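Local coordinates for protein class B carbapenemase GOB-18 (Elizabethkingia meningoseptica, PDB 5K0W) that probably hydrolyses beta-lactam antibiotics, carbapenems among them, as a subclass B3 metallo-beta-lactamase with two zinc ions in its active site, at residues Leu94-Ala99 against Gly105-Phe110; Lys29-Ala34 against Thr68-Ser73. All blocks are in the same frame, centred on the assembly; numbering follows the deposited sequence.

Contact 1 (Leu94-Ala99 against Gly105-Phe110); sequences LLLTQA and GALQDF. With ZN (zinc ion), chain D.
L94, L96, L107 and F110 make the whole apolar contact between the end of strand 91-95, with the residue just after it, and the first turn of helix 107-114. L107 stands in the middle and spreads its two methyls over two leucines: CD2 packs on CB of L94 at 4.0 Å, and CD1 meets CD1 of L96 at 3.8 Å, with CG of L96 almost as near. L94 also serves two partners. Its CG is anti to the carbonyl carbon (chi1 -70°), which carries the methyls past L107 to F110, where CD2 lies 3.9 Å from CB of F110. The two side chains cross at about a right angle, and the ring of F110 turns away toward helix 73-83, where it meets F74 edge-to-face.

The polar chemistry lies beyond the leucines, on the loop that leaves the strand. Q98 binds a zinc ion through OE1 at 2.0 Å, and H100, H175 and two waters complete the site. Its CG sits between backbone N and carbonyl carbon (chi1 53°), and the chain then runs extended to the metal. NE2 hydrogen-bonds N199, which would help fix the rotation of the amide with its oxygen on the zinc. On the helix side, A106 is the N-cap residue, and its O accepts the first-turn bond from N of F110 at 2.9 Å.

Strand 91-95 runs between parallel neighbours 62-66 and 117-121; L96 and L107 also pack on F118 of the latter, while L94 touches L65 of the former.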
# COMPACT_ATOMS: atom_id res chain seq x y z
N LEU A 94 6.81 9.10 4.37
CA LEU A 94 6.56 7.67 4.23
C LEU A 94 5.06 7.41 4.46
O LEU A 94 4.52 7.87 5.46
CB LEU A 94 7.43 6.87 5.22
CG LEU A 94 8.93 6.85 4.92
CD1 LEU A 94 9.75 6.67 6.17
CD2 LEU A 94 9.27 5.79 3.88
N LEU A 95 4.39 6.72 3.50
CA LEU A 95 2.96 6.38 3.59
C LEU A 95 2.69 4.87 3.44
O LEU A 95 3.54 4.13 2.94
CB LEU A 95 2.10 7.21 2.61
CG LEU A 95 2.20 8.75 2.72
CD1 LEU A 95 1.51 9.43 1.55
CD2 LEU A 95 1.59 9.26 4.01
N LEU A 96 1.50 4.42 3.90
CA LEU A 96 1.09 3.02 3.94
C LEU A 96 -0.31 2.78 3.43
O LEU A 96 -1.21 3.54 3.77
CB LEU A 96 1.09 2.56 5.41
CG LEU A 96 2.28 1.77 5.93
CD1 LEU A 96 1.99 1.32 7.34
CD2 LEU A 96 2.58 0.57 5.04
N THR A 97 -0.54 1.65 2.75
CA THR A 97 -1.89 1.30 2.32
C THR A 97 -2.51 0.26 3.26
O THR A 97 -3.73 0.10 3.27
CB THR A 97 -1.95 0.87 0.84
OG1 THR A 97 -1.09 -0.25 0.64
CG2 THR A 97 -1.62 2.01 -0.12
N GLN A 98 -1.67 -0.45 4.05
CA GLN A 98 -2.06 -1.49 5.01
C GLN A 98 -0.88 -1.83 5.94
O GLN A 98 0.27 -1.81 5.49
CB GLN A 98 -2.58 -2.76 4.28
CG GLN A 98 -1.62 -3.32 3.24
CD GLN A 98 -1.98 -4.73 2.83
OE1 GLN A 98 -1.71 -5.69 3.56
NE2 GLN A 98 -2.55 -4.88 1.62
N ALA A 99 -1.17 -2.13 7.23
CA ALA A 99 -0.14 -2.44 8.25
C ALA A 99 0.19 -3.92 8.39
O ALA A 99 0.02 -4.51 9.47
CB ALA A 99 -0.50 -1.82 9.60
N GLY A 105 7.73 -3.91 6.27
CA GLY A 105 9.01 -4.49 6.65
C GLY A 105 10.25 -3.61 6.59
O GLY A 105 11.15 -3.76 7.43
N ALA A 106 10.33 -2.69 5.60
CA ALA A 106 11.48 -1.80 5.46
C ALA A 106 11.23 -0.40 5.98
O ALA A 106 12.11 0.45 5.84
CB ALA A 106 11.95 -1.76 4.02
N LEU A 107 10.06 -0.16 6.61
CA LEU A 107 9.62 1.14 7.12
C LEU A 107 10.54 1.76 8.14
O LEU A 107 10.78 2.96 8.07
CB LEU A 107 8.21 1.04 7.71
CG LEU A 107 7.08 1.62 6.89
CD1 LEU A 107 5.76 1.35 7.58
CD2 LEU A 107 7.24 3.13 6.70
N GLN A 108 11.01 0.96 9.12
CA GLN A 108 11.93 1.45 10.15
C GLN A 108 13.28 1.74 9.53
O GLN A 108 13.87 2.78 9.84
CB GLN A 108 12.04 0.47 11.33
CG GLN A 108 12.82 1.03 12.53
CD GLN A 108 12.25 2.32 13.09
OE1 GLN A 108 11.15 2.72 12.78
NE2 GLN A 108 13.02 3.01 13.91
N ASP A 109 13.75 0.84 8.65
CA ASP A 109 15.02 0.94 7.92
C ASP A 109 15.04 2.26 7.15
O ASP A 109 16.03 2.99 7.23
CB ASP A 109 15.18 -0.27 6.97
CG ASP A 109 15.27 -1.64 7.64
OD1 ASP A 109 15.60 -1.70 8.85
OD2 ASP A 109 15.07 -2.67 6.94
N PHE A 110 13.91 2.62 6.49
CA PHE A 110 13.76 3.88 5.77
C PHE A 110 13.72 5.08 6.71
O PHE A 110 14.45 6.05 6.48
CB PHE A 110 12.53 3.87 4.85
CG PHE A 110 12.85 3.37 3.47
CD1 PHE A 110 13.60 4.14 2.58
CD2 PHE A 110 12.43 2.11 3.05
CE1 PHE A 110 13.94 3.65 1.31
CE2 PHE A 110 12.75 1.63 1.77
CZ PHE A 110 13.51 2.40 0.91
ZN ZN D . -2.17 -7.66 3.79
O HOH W 1 -1.76 -8.20 1.83
O HOH W 2 -2.35 -9.85 4.01

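Contact 2 (Lys29-Ala34 against Thr68-Ser73); sequences KEWNQA and TGTAES
OD1 of N32 accepts a hydrogen bond from OG1 of T70 at 2.7 Å, the link that ties the N-terminal loop to the turn after strand 62-66. The hydroxyl approaches nearly end-on to the amide carbonyl, with a C=O...donor angle of 164°. T70 holds OG1 between its backbone N and carbonyl carbon (chi1 61°), which leaves CG2 alongside the indole of W31, 4.3 Å from its CE3.

E72 lies over the same amide. CG of E72 lies 3.3 Å from OD1 of N32, and a bend at chi2 (-90°) turns the carboxylate back over the amide, the two planes only 6° apart. OE1 of E72 is 3.5 Å from ND2 of N32, a stacked approach. OE2 of E72 also lies close to E23 OE1, a crowding of like charges that might raise the proton affinity of one of them.

The type I beta turn T70-S73, with N of S73 bonded to O of T70 at 3.2 Å, presents T70 and E72 to N32 and leads into helix 73-83. W31 continues from this junction to D102 and H241, ligands of the second zinc ion; through it alone the junction borders the dizinc site of this metallo-beta-lactamase, probably as part of its rim.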
# COMPACT_ATOMS: atom_id res chain seq x y z
N LYS A 29 7.88 -16.51 -3.50
CA LYS A 29 9.10 -16.16 -4.23
C LYS A 29 9.06 -14.74 -4.79
O LYS A 29 10.03 -14.00 -4.63
CB LYS A 29 9.34 -17.20 -5.35
CG LYS A 29 10.54 -16.94 -6.28
CD LYS A 29 10.30 -17.43 -7.71
CE LYS A 29 9.28 -16.61 -8.47
NZ LYS A 29 9.30 -16.89 -9.93
N GLU A 30 7.93 -14.38 -5.42
CA GLU A 30 7.69 -13.08 -6.08
C GLU A 30 7.78 -11.86 -5.14
O GLU A 30 7.96 -10.74 -5.63
CB GLU A 30 6.34 -13.09 -6.83
CG GLU A 30 6.23 -14.12 -7.93
CD GLU A 30 5.07 -13.94 -8.90
OE1 GLU A 30 3.99 -13.48 -8.48
OE2 GLU A 30 5.25 -14.30 -10.09
N TRP A 31 7.67 -12.07 -3.83
CA TRP A 31 7.70 -10.99 -2.85
C TRP A 31 9.06 -10.34 -2.67
O TRP A 31 9.14 -9.12 -2.49
CB TRP A 31 7.16 -11.48 -1.50
CG TRP A 31 5.66 -11.58 -1.44
CD1 TRP A 31 4.79 -11.64 -2.50
CD2 TRP A 31 4.86 -11.68 -0.26
NE1 TRP A 31 3.50 -11.76 -2.05
CE2 TRP A 31 3.52 -11.81 -0.68
CE3 TRP A 31 5.16 -11.73 1.11
CZ2 TRP A 31 2.46 -11.93 0.24
CZ3 TRP A 31 4.12 -11.86 2.02
CH2 TRP A 31 2.79 -11.93 1.58
N ASN A 32 10.13 -11.17 -2.70
CA ASN A 32 11.52 -10.73 -2.53
C ASN A 32 12.27 -10.72 -3.85
O ASN A 32 13.45 -10.39 -3.89
CB ASN A 32 12.23 -11.60 -1.48
CG ASN A 32 11.41 -11.84 -0.24
OD1 ASN A 32 10.91 -10.90 0.39
ND2 ASN A 32 11.24 -13.10 0.11
N GLN A 33 11.58 -11.06 -4.93
CA GLN A 33 12.12 -11.11 -6.29
C GLN A 33 12.22 -9.70 -6.85
O GLN A 33 11.26 -8.93 -6.75
CB GLN A 33 11.20 -11.99 -7.16
CG GLN A 33 11.82 -12.50 -8.45
CD GLN A 33 10.77 -12.86 -9.46
OE1 GLN A 33 9.82 -13.60 -9.19
NE2 GLN A 33 10.92 -12.34 -10.66
N ALA A 34 13.38 -9.35 -7.44
CA ALA A 34 13.63 -8.02 -8.00
C ALA A 34 12.80 -7.73 -9.24
O ALA A 34 12.49 -8.63 -10.02
CB ALA A 34 15.11 -7.86 -8.33
N THR A 68 6.62 -0.42 1.45
CA THR A 68 8.02 -0.83 1.45
C THR A 68 8.40 -2.31 1.29
O THR A 68 9.56 -2.63 1.56
CB THR A 68 8.72 -0.38 2.75
OG1 THR A 68 8.34 -1.24 3.84
CG2 THR A 68 8.59 1.10 3.05
N GLY A 69 7.48 -3.22 0.95
CA GLY A 69 7.84 -4.64 0.88
C GLY A 69 8.32 -5.22 2.21
O GLY A 69 8.25 -4.54 3.23
N THR A 70 8.86 -6.48 2.22
CA THR A 70 9.36 -7.16 3.43
C THR A 70 10.68 -6.53 3.90
O THR A 70 11.09 -5.52 3.33
CB THR A 70 9.54 -8.67 3.17
OG1 THR A 70 10.48 -8.86 2.12
CG2 THR A 70 8.23 -9.37 2.87
N ALA A 71 11.34 -7.10 4.93
CA ALA A 71 12.63 -6.59 5.45
C ALA A 71 13.71 -6.60 4.37
O ALA A 71 14.41 -5.60 4.21
CB ALA A 71 13.09 -7.42 6.64
N GLU A 72 13.79 -7.69 3.61
CA GLU A 72 14.77 -7.86 2.53
C GLU A 72 14.50 -7.02 1.25
O GLU A 72 15.29 -7.05 0.31
CB GLU A 72 15.04 -9.36 2.24
CG GLU A 72 13.83 -10.18 1.86
CD GLU A 72 13.08 -10.83 3.01
OE1 GLU A 72 12.99 -12.08 3.01
OE2 GLU A 72 12.56 -10.10 3.88
N SER A 73 13.38 -6.26 1.23
CA SER A 73 13.03 -5.39 0.10
C SER A 73 13.75 -4.04 0.22
O SER A 73 13.78 -3.27 -0.75
CB SER A 73 11.52 -5.16 0.06
OG SER A 73 11.18 -4.14 0.97

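How the contacts relate
Contact 1 is buried and wholly apolar across its two segments, whereas contact 2 is partly buried and turns on one hydrogen bond and a stacked amide and carboxylate. The first joins strand 91-95 to helix 107-114, with the short helix 101-104 between them in the chain; the second joins two loops 34 residues apart at their nearest ends. Their centres are 13 Å apart, and they meet where T68 OG1 probably accepts a hydrogen bond from A106 N at 3.0 Å, so the loop after strand 62-66 reaches the N-cap of helix 107-114. Each borders a different zinc ion, contact 1 through a ligand itself and contact 2 through a second-shell residue.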